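Local coordinates for protein FAD-dependent oxidoreductase (Actinomadura kijaniata, PDB 3M9V) that probably acts as a flavin-dependent oxidoreductase of the acyl-CoA dehydrogenase family in the biosynthesis of the sugar D-kijanose, and binds dTDP, at residues A18-A23 against R80-A85; D29-H34 against D62-A67; G137-C142 against G178-I183; D215-R220 against L376-Q381. All coordinates share one frame; numbering follows the deposited sequence.

Interaction 1. Residues A18-A23 against R80-A85; sequences APVTPA and RLYDVA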
# COMPACT_ATOMS: atom_id res chain seq x y z
N ALA A 18 4.26 -23.49 -16.73
CA ALA A 18 4.65 -24.76 -17.35
C ALA A 18 6.03 -24.57 -17.97
O ALA A 18 6.38 -23.46 -18.35
CB ALA A 18 3.70 -25.18 -18.47
N PRO A 19 6.84 -25.65 -18.02
CA PRO A 19 8.19 -25.52 -18.57
C PRO A 19 8.08 -25.28 -20.07
O PRO A 19 7.09 -25.68 -20.67
CB PRO A 19 8.82 -26.90 -18.34
CG PRO A 19 7.91 -27.64 -17.42
CD PRO A 19 6.53 -27.01 -17.55
N VAL A 20 9.05 -24.62 -20.69
CA VAL A 20 8.90 -24.32 -22.10
C VAL A 20 9.78 -25.19 -22.99
O VAL A 20 9.79 -25.00 -24.21
CB VAL A 20 9.25 -22.83 -22.37
CG1 VAL A 20 8.26 -21.96 -21.59
CG2 VAL A 20 10.65 -22.52 -21.88
N THR A 21 10.54 -26.13 -22.42
CA THR A 21 11.32 -27.01 -23.28
C THR A 21 11.12 -28.46 -22.87
O THR A 21 10.70 -28.72 -21.75
CB THR A 21 12.84 -26.79 -23.18
OG1 THR A 21 13.24 -27.06 -21.83
CG2 THR A 21 13.22 -25.38 -23.50
N PRO A 22 11.40 -29.39 -23.81
CA PRO A 22 11.25 -30.82 -23.49
C PRO A 22 12.10 -31.21 -22.27
O PRO A 22 11.65 -31.92 -21.39
CB PRO A 22 11.72 -31.52 -24.78
CG PRO A 22 11.40 -30.50 -25.87
CD PRO A 22 11.63 -29.14 -25.24
N ALA A 23 13.34 -30.76 -22.16
CA ALA A 23 14.09 -31.16 -20.97
C ALA A 23 13.47 -30.62 -19.68
O ALA A 23 13.47 -31.31 -18.64
CB ALA A 23 15.54 -30.77 -21.11
N ARG A 80 17.33 -23.62 -19.69
CA ARG A 80 16.63 -22.34 -19.49
C ARG A 80 16.45 -21.98 -18.01
O ARG A 80 15.95 -22.78 -17.22
CB ARG A 80 15.21 -22.42 -20.04
CG ARG A 80 15.03 -22.61 -21.54
CD ARG A 80 15.66 -21.55 -22.39
NE ARG A 80 15.51 -22.01 -23.77
CZ ARG A 80 14.49 -21.69 -24.57
NH1 ARG A 80 13.55 -20.85 -24.15
NH2 ARG A 80 14.45 -22.16 -25.80
N LEU A 81 16.77 -20.74 -17.67
CA LEU A 81 16.47 -20.28 -16.32
C LEU A 81 14.98 -20.38 -16.02
O LEU A 81 14.53 -20.65 -14.90
CB LEU A 81 16.97 -18.84 -16.17
CG LEU A 81 18.51 -18.73 -16.12
CD1 LEU A 81 18.83 -17.30 -16.56
CD2 LEU A 81 19.08 -19.02 -14.73
N TYR A 82 14.18 -20.11 -17.05
CA TYR A 82 12.74 -20.12 -16.89
C TYR A 82 12.37 -21.53 -16.46
O TYR A 82 11.59 -21.67 -15.53
CB TYR A 82 12.07 -19.77 -18.20
CG TYR A 82 10.56 -19.66 -18.14
CD1 TYR A 82 9.97 -18.40 -18.00
CD2 TYR A 82 9.75 -20.78 -18.24
CE1 TYR A 82 8.60 -18.23 -17.95
CE2 TYR A 82 8.36 -20.62 -18.19
CZ TYR A 82 7.82 -19.34 -18.06
OH TYR A 82 6.47 -19.09 -18.05
N ASP A 83 12.87 -22.58 -17.10
CA ASP A 83 12.44 -23.90 -16.65
C ASP A 83 12.98 -24.28 -15.28
O ASP A 83 12.30 -25.04 -14.59
CB ASP A 83 12.81 -25.01 -17.63
CG ASP A 83 11.97 -24.94 -18.88
OD1 ASP A 83 11.00 -24.16 -18.88
OD2 ASP A 83 12.24 -25.66 -19.85
N VAL A 84 14.19 -23.82 -14.94
CA VAL A 84 14.69 -24.09 -13.61
C VAL A 84 13.76 -23.42 -12.60
O VAL A 84 13.45 -24.00 -11.56
CB VAL A 84 16.13 -23.53 -13.43
CG1 VAL A 84 16.57 -23.66 -11.96
CG2 VAL A 84 17.12 -24.27 -14.33
N ALA A 85 13.30 -22.20 -12.89
CA ALA A 85 12.42 -21.54 -11.91
C ALA A 85 11.08 -22.29 -11.82
O ALA A 85 10.48 -22.38 -10.74
CB ALA A 85 12.19 -20.07 -12.30
O HOH W 1 4.96 -21.06 -18.67
O HOH W 2 15.63 -25.79 -20.25
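OD2 of Asp83 takes the hydroxyl of Thr21, OG1 to OD2 2.6 Å, nearly in line with the C-O bond, and a weak bond from Thr21 N, while OD1 of the same carboxylate takes Val20 N at 2.7 Å, on the syn side. One acidic side chain in the first turn of helix 81-94 thus holds the loop that leads into helix 22-32, a join within the all-helical N-terminal domain of the acyl-CoA dehydrogenase fold. CG of Asp83 lies beside its own backbone N (chi1 -72°), which turns the carboxylate toward the two amides. Thr21 works on two fronts, since OG1 also caps its own helix by bonding Gly24 N. With an alanine in place of Asp83, the amide of Val20 and the Thr21 hydroxyl would probably lose their acceptor and the loop would be freer to shift. Apolar groups flank the polar centre. CG1 of Val20 rests 3.7 Å from CE2 of Tyr82, while CG2 of Thr21 lies over one face of the Arg80 guanidinium, offset toward its rim. Two waters complete the join: one links Thr21 OG1 to Arg80 N, and the other donates to Ala18 O, 2.8 Å away, and bonds the OH of Tyr82, a hydroxyl that also pairs with Leu16 N.

Interaction 2. Residues D29-H34 against D62-A67; sequences DRLAAH and DGLMGA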
# COMPACT_ATOMS: atom_id res chain seq x y z
N ASP A 29 8.49 -33.62 -14.51
CA ASP A 29 7.86 -34.93 -14.32
C ASP A 29 8.62 -35.76 -13.29
O ASP A 29 8.02 -36.37 -12.41
CB ASP A 29 7.77 -35.72 -15.63
CG ASP A 29 6.65 -35.23 -16.54
OD1 ASP A 29 5.80 -34.43 -16.10
OD2 ASP A 29 6.62 -35.63 -17.73
N ARG A 30 9.95 -35.75 -13.36
CA ARG A 30 10.77 -36.62 -12.51
C ARG A 30 10.72 -36.13 -11.08
O ARG A 30 10.74 -36.93 -10.14
CB ARG A 30 12.23 -36.62 -13.00
CG ARG A 30 12.42 -37.43 -14.27
CD ARG A 30 13.35 -38.62 -14.04
NE ARG A 30 14.57 -38.52 -14.85
CZ ARG A 30 14.63 -38.85 -16.14
NH1 ARG A 30 15.77 -38.74 -16.79
NH2 ARG A 30 13.55 -39.29 -16.79
N LEU A 31 10.65 -34.82 -10.89
CA LEU A 31 10.54 -34.26 -9.55
C LEU A 31 9.26 -34.68 -8.85
O LEU A 31 9.25 -34.77 -7.62
CB LEU A 31 10.60 -32.72 -9.53
CG LEU A 31 12.00 -32.11 -9.58
CD1 LEU A 31 11.87 -30.62 -9.87
CD2 LEU A 31 12.89 -32.37 -8.35
N ALA A 32 8.20 -34.95 -9.61
CA ALA A 32 6.92 -35.23 -8.99
C ALA A 32 7.01 -36.39 -8.01
O ALA A 32 6.43 -36.31 -6.92
CB ALA A 32 5.83 -35.49 -10.03
N ALA A 33 7.76 -37.44 -8.35
CA ALA A 33 7.94 -38.59 -7.45
C ALA A 33 8.42 -38.21 -6.05
O ALA A 33 8.12 -38.92 -5.08
CB ALA A 33 8.92 -39.60 -8.02
N HIS A 34 9.20 -37.13 -5.98
CA HIS A 34 9.83 -36.73 -4.73
C HIS A 34 8.98 -35.77 -3.92
O HIS A 34 9.19 -35.63 -2.71
CB HIS A 34 11.19 -36.09 -5.03
CG HIS A 34 12.11 -37.04 -5.73
ND1 HIS A 34 12.85 -37.98 -5.05
CD2 HIS A 34 12.34 -37.25 -7.05
CE1 HIS A 34 13.54 -38.70 -5.92
NE2 HIS A 34 13.25 -38.28 -7.14
N ASP A 62 18.73 -40.40 -8.21
CA ASP A 62 17.76 -40.30 -9.30
C ASP A 62 18.31 -39.44 -10.43
O ASP A 62 17.62 -39.17 -11.42
CB ASP A 62 16.53 -39.58 -8.75
CG ASP A 62 15.24 -40.10 -9.33
OD1 ASP A 62 15.22 -41.32 -9.59
OD2 ASP A 62 14.30 -39.30 -9.52
N GLY A 63 19.54 -38.94 -10.28
CA GLY A 63 20.11 -38.04 -11.28
C GLY A 63 19.60 -36.61 -11.39
O GLY A 63 20.10 -35.83 -12.19
N LEU A 64 18.64 -36.20 -10.56
CA LEU A 64 18.13 -34.84 -10.68
C LEU A 64 19.14 -33.77 -10.26
O LEU A 64 18.98 -32.59 -10.58
CB LEU A 64 16.79 -34.68 -9.95
CG LEU A 64 15.80 -35.77 -10.39
CD1 LEU A 64 14.54 -35.79 -9.57
CD2 LEU A 64 15.46 -35.71 -11.89
N MET A 65 20.17 -34.17 -9.53
CA MET A 65 21.26 -33.27 -9.17
C MET A 65 22.15 -32.92 -10.36
O MET A 65 22.98 -32.02 -10.31
CB MET A 65 22.02 -33.80 -7.95
CG MET A 65 21.20 -33.80 -6.66
SD MET A 65 20.82 -32.17 -5.92
CE MET A 65 22.38 -31.63 -5.23
N GLY A 66 21.90 -33.62 -11.47
CA GLY A 66 22.53 -33.32 -12.75
C GLY A 66 21.59 -32.75 -13.79
O GLY A 66 21.87 -32.78 -15.00
N ALA A 67 20.45 -32.19 -13.36
CA ALA A 67 19.43 -31.78 -14.32
C ALA A 67 19.95 -30.71 -15.27
O ALA A 67 19.53 -30.65 -16.43
CB ALA A 67 18.13 -31.26 -13.62
O HOH W 3 11.59 -39.50 -10.45
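Arg30 is the first residue of 29-34 to meet the facing segment, laying its CB 3.5 Å from CD2 of Leu64. Bends at chi2 and chi3 carry the rest of its chain past the same methyl, and the side chain also touches Leu76. Its backbone O receives a water that donates in turn to Asp62 OD2, a bridge between the backbone of Arg30 and the turn. Leu31 comes next: although its CB leads away, its CD2 returns to within 4.0 Å of Leu64 CD1, and the residue also packs on Ala87 and Val91 of helix 81-94. Leu64 therefore divides its two methyls, CD2 to Arg30 and CD1 to Leu31 and His34. At His34 the ring sends NE2 to Asp62 OD2 at 2.8 Å in an almost perfectly straight bond (179°). The oxygen lies in the ring plane, yet the histidine approaches from well above the carboxylate plane, the two planes standing 70° apart. An alanine at His34 would probably leave Asp62 OD2 without this donor and Leu64 CD1 without the ring carbon CD2 beside it. The contact ties the last part of helix 22-32 and the residues after it to the Schellman turn at Gly63 that ends helix 53-61, within the helical N-terminal domain. The negative charge of Asp62 in line with NE2 would be expected to keep the proton on that nitrogen and to favour a positively charged ring.

Interaction 3. Residues G137-C142 against G178-I183; sequences GDAVVC and GTHFVI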
# COMPACT_ATOMS: atom_id res chain seq x y z
N GLY A 137 25.91 -38.27 -9.21
CA GLY A 137 25.55 -38.26 -7.80
C GLY A 137 26.73 -38.04 -6.87
O GLY A 137 26.55 -38.07 -5.65
N ASP A 138 27.92 -37.82 -7.41
CA ASP A 138 29.08 -37.65 -6.54
C ASP A 138 29.44 -36.22 -6.18
O ASP A 138 30.23 -36.02 -5.25
CB ASP A 138 30.35 -38.30 -7.11
CG ASP A 138 30.16 -39.79 -7.38
OD1 ASP A 138 29.46 -40.48 -6.61
OD2 ASP A 138 30.71 -40.25 -8.40
N ALA A 139 28.92 -35.23 -6.89
CA ALA A 139 29.33 -33.86 -6.61
C ALA A 139 28.13 -33.01 -6.21
O ALA A 139 27.17 -32.89 -6.98
CB ALA A 139 30.06 -33.25 -7.79
N VAL A 140 28.17 -32.42 -5.01
CA VAL A 140 27.11 -31.52 -4.53
C VAL A 140 27.80 -30.18 -4.29
O VAL A 140 28.67 -30.07 -3.42
CB VAL A 140 26.40 -32.08 -3.27
CG1 VAL A 140 25.41 -31.10 -2.61
CG2 VAL A 140 25.71 -33.40 -3.60
N VAL A 141 27.46 -29.19 -5.12
CA VAL A 141 28.26 -27.98 -5.25
C VAL A 141 27.64 -26.74 -4.59
O VAL A 141 26.60 -26.23 -5.03
CB VAL A 141 28.60 -27.69 -6.75
CG1 VAL A 141 29.65 -26.59 -6.84
CG2 VAL A 141 29.18 -28.92 -7.44
N CYS A 142 28.28 -26.27 -3.53
CA CYS A 142 27.83 -25.12 -2.74
C CYS A 142 28.66 -23.91 -3.14
O CYS A 142 29.74 -24.08 -3.71
CB CYS A 142 28.04 -25.38 -1.26
SG CYS A 142 27.05 -26.74 -0.69
N GLY A 178 27.41 -30.81 1.16
CA GLY A 178 28.21 -30.29 0.05
C GLY A 178 29.50 -31.11 -0.03
O GLY A 178 30.03 -31.51 1.00
N THR A 179 29.99 -31.39 -1.23
CA THR A 179 31.21 -32.15 -1.42
C THR A 179 32.22 -31.19 -2.01
O THR A 179 33.43 -31.36 -1.83
CB THR A 179 31.03 -33.31 -2.43
OG1 THR A 179 30.56 -32.78 -3.69
CG2 THR A 179 30.06 -34.33 -1.86
N HIS A 180 31.73 -30.19 -2.74
CA HIS A 180 32.63 -29.24 -3.39
C HIS A 180 32.12 -27.83 -3.13
O HIS A 180 30.90 -27.63 -3.22
CB HIS A 180 32.60 -29.39 -4.90
CG HIS A 180 33.19 -30.66 -5.42
ND1 HIS A 180 32.61 -31.90 -5.23
CD2 HIS A 180 34.27 -30.87 -6.21
CE1 HIS A 180 33.33 -32.82 -5.84
NE2 HIS A 180 34.34 -32.22 -6.45
N PHE A 181 33.00 -26.87 -2.88
CA PHE A 181 32.59 -25.53 -2.46
C PHE A 181 33.33 -24.53 -3.35
O PHE A 181 34.57 -24.45 -3.30
CB PHE A 181 32.93 -25.30 -0.99
CG PHE A 181 32.17 -26.18 -0.05
CD1 PHE A 181 31.04 -25.71 0.61
CD2 PHE A 181 32.52 -27.51 0.10
CE1 PHE A 181 30.31 -26.54 1.46
CE2 PHE A 181 31.79 -28.36 0.92
CZ PHE A 181 30.69 -27.87 1.60
N VAL A 182 32.58 -23.81 -4.18
CA VAL A 182 33.18 -22.75 -4.98
C VAL A 182 33.20 -21.47 -4.15
O VAL A 182 32.16 -21.06 -3.63
CB VAL A 182 32.37 -22.51 -6.27
CG1 VAL A 182 32.98 -21.42 -7.13
CG2 VAL A 182 32.31 -23.78 -7.07
N ILE A 183 34.37 -20.86 -3.98
CA ILE A 183 34.55 -19.85 -2.94
C ILE A 183 34.98 -18.58 -3.64
O ILE A 183 35.87 -18.62 -4.50
CB ILE A 183 35.66 -20.25 -1.94
CG1 ILE A 183 35.33 -21.60 -1.30
CG2 ILE A 183 35.83 -19.23 -0.80
CD1 ILE A 183 34.02 -21.60 -0.54
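Cys142 and Phe181 project to the same face of a parallel strand pair, where CB of the cysteine lies 3.6 Å from CD1 of the ring. SG of Cys142 stands 4.6 Å from the centroid of the Phe181 ring, 39° off the normal, an oblique sulfur-aromatic contact. SG, set beside its own backbone N (chi1 -64°), also reaches over CA of Gly178, where a CB would clash with it. Val141 and His180 turn to the other face. There CG1 of Val141 crosses obliquely to CG2 of Val182, 3.9 Å off, and the imidazole of His180 approaches the methyl of Ala139. Thr179 governs the start of the pairing: its OG1 receives Val140 N at 2.8 Å and shares a hydrogen bond with ND1 of His180 in the plane of that ring. Val140 O accepts two backbone donors, Thr179 N on an in-plane lone pair and His180 N tilted 33° from that plane. From there the parallel register runs on, Cys142 N to His180 O and Val182 N to Cys142 O. The pair belongs to the beta domain in the middle of the acyl-CoA dehydrogenase fold, and the side chain of Val182 is about 6 Å from the bound dTDP. Strand 196-202 continues the sheet beyond 180-187, Ile227 of strand 225-234 packs on Phe181, and Arg108 of helix 96-118 covers Val141 and Val182.

Interaction 4. Residues D215-R220 against L376-Q381; sequences DGLGMR and LLRDVQ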
# COMPACT_ATOMS: atom_id res chain seq x y z
N ASP A 215 20.49 -20.81 12.39
CA ASP A 215 19.31 -20.77 13.25
C ASP A 215 18.39 -19.69 12.69
O ASP A 215 18.40 -18.58 13.22
CB ASP A 215 19.74 -20.44 14.69
CG ASP A 215 18.65 -20.77 15.69
OD1 ASP A 215 17.72 -21.55 15.37
OD2 ASP A 215 18.66 -20.21 16.80
N GLY A 216 17.60 -20.01 11.66
CA GLY A 216 16.90 -19.01 10.84
C GLY A 216 15.53 -18.71 11.43
O GLY A 216 14.97 -19.54 12.13
N LEU A 217 14.97 -17.55 11.15
CA LEU A 217 13.57 -17.30 11.50
C LEU A 217 12.80 -18.24 10.57
O LEU A 217 11.94 -19.01 11.00
CB LEU A 217 13.23 -15.83 11.26
CG LEU A 217 11.74 -15.47 11.25
CD1 LEU A 217 10.99 -15.79 12.55
CD2 LEU A 217 11.58 -14.03 10.80
N GLY A 218 13.15 -18.21 9.27
CA GLY A 218 12.67 -19.20 8.30
C GLY A 218 13.81 -19.85 7.51
O GLY A 218 14.97 -19.64 7.87
N MET A 219 13.49 -20.58 6.44
CA MET A 219 14.45 -21.37 5.66
C MET A 219 15.26 -22.24 6.64
O MET A 219 16.47 -22.44 6.49
CB MET A 219 15.38 -20.52 4.77
CG MET A 219 14.68 -19.69 3.65
SD MET A 219 13.63 -20.78 2.64
CE MET A 219 12.99 -19.61 1.43
N ARG A 220 14.56 -22.74 7.65
CA ARG A 220 15.25 -23.37 8.77
C ARG A 220 15.98 -24.65 8.40
O ARG A 220 16.99 -25.00 9.03
CB ARG A 220 14.33 -23.51 9.99
CG ARG A 220 14.13 -22.18 10.69
CD ARG A 220 13.14 -22.32 11.85
NE ARG A 220 13.60 -23.32 12.80
CZ ARG A 220 14.59 -23.17 13.67
NH1 ARG A 220 15.28 -22.04 13.79
NH2 ARG A 220 14.90 -24.20 14.45
N LEU A 376 5.16 -20.53 6.18
CA LEU A 376 5.27 -19.81 4.91
C LEU A 376 5.49 -18.32 5.20
O LEU A 376 6.29 -17.68 4.51
CB LEU A 376 3.96 -19.95 4.14
CG LEU A 376 3.68 -21.41 3.73
CD1 LEU A 376 2.62 -21.47 2.64
CD2 LEU A 376 4.95 -22.09 3.22
N LEU A 377 4.86 -17.81 6.26
CA LEU A 377 5.14 -16.42 6.60
C LEU A 377 6.61 -16.16 6.96
O LEU A 377 7.19 -15.10 6.65
CB LEU A 377 4.23 -15.95 7.74
CG LEU A 377 4.45 -14.49 8.16
CD1 LEU A 377 3.83 -13.52 7.14
CD2 LEU A 377 3.80 -14.18 9.51
N ARG A 378 7.20 -17.09 7.70
CA ARG A 378 8.64 -17.00 7.94
C ARG A 378 9.49 -17.24 6.71
O ARG A 378 10.47 -16.50 6.50
CB ARG A 378 9.04 -17.96 9.06
CG ARG A 378 8.27 -17.61 10.34
CD ARG A 378 8.71 -18.48 11.55
NE ARG A 378 8.03 -19.77 11.55
CZ ARG A 378 8.60 -20.91 11.16
NH1 ARG A 378 7.95 -22.06 11.20
NH2 ARG A 378 9.87 -20.97 10.76
N ASP A 379 9.21 -18.29 5.95
CA ASP A 379 10.11 -18.58 4.82
C ASP A 379 10.03 -17.48 3.76
O ASP A 379 11.01 -17.21 3.05
CB ASP A 379 9.77 -19.89 4.10
CG ASP A 379 10.03 -21.08 4.98
OD1 ASP A 379 10.72 -20.93 5.99
OD2 ASP A 379 9.52 -22.16 4.64
N VAL A 380 8.85 -16.89 3.60
CA VAL A 380 8.68 -15.97 2.46
C VAL A 380 9.52 -14.70 2.62
O VAL A 380 9.74 -14.00 1.62
CB VAL A 380 7.21 -15.59 2.13
CG1 VAL A 380 6.72 -14.53 3.10
CG2 VAL A 380 7.06 -15.05 0.69
N GLN A 381 10.01 -14.42 3.83
CA GLN A 381 10.78 -13.20 4.09
C GLN A 381 12.23 -13.31 3.60
O GLN A 381 12.89 -12.29 3.44
CB GLN A 381 10.76 -12.81 5.57
CG GLN A 381 9.38 -12.85 6.28
CD GLN A 381 8.41 -11.80 5.74
OE1 GLN A 381 8.82 -10.78 5.17
NE2 GLN A 381 7.12 -12.09 5.85
O HOH W 4 11.76 -22.72 7.81
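Met219 N donates to Asp379 OD1 at 2.8 Å, meeting the oxygen from above the carboxylate plane, while Arg378 NH2 gives a bond of 2.9 Å to Leu217 O. The second bond lies in the carbonyl plane and close to the guanidinium plane, so that the arginine offers an edge to the backbone. The other amino group of Arg378, NH1, forms a salt bridge with Asp46. A water adds to the first bond by donating to Asp379 OD1 and accepting from Arg220 N. Within the loop, NH1 of Arg220 is shared by Asp215 OD1, in a salt bridge, and Gly216 O, both in its guanidinium plane; its NE goes to Asp46 O, so the two arginines meet around one neighbouring residue. The loop 215-220 comes from the middle beta domain and helix 372-379 from the C-terminal helical domain of the acyl-CoA dehydrogenase fold, and this contact joins the two. Gly218 passes so near the helix that a CB would clash with Arg378 O and Asp379 N. CG of Leu217 stands opposite its backbone N (chi1 166°), bringing CD1 to 3.7 Å from Arg378 CD. A second subunit closes over this patch, its Arg378 packing on Leu217 and its Tyr367 OH bonding Arg378 O. On the side of helices 264-283 and 96-118, the bent Met219 chain puts CE 3.5 Å from Asp379 O and packs on Tyr267 and Leu100.

How the interactions relate
Interactions 1 and 2 both use helix 22-32 and lie within the N-terminal helical domain, their centres 14 Å apart; along the chain, the segments of interaction 2 fall between those of interaction 1. Interaction 3 follows in the beta domain and touches interaction 2 through packing of Met65 on Val140, where the loop after helix 53-61 meets the lead-in to strand 141-147. Interaction 4 comes last, beside a second subunit, its centre 24 to 27 Å from the others. The Met65-Val140 contact and interaction 4 thus join the three parts of the fold, while interactions 1 to 3 hold the parts themselves. Interactions 3 and 4 each approach FMN-binding residues, though no FMN is bound to this chain here.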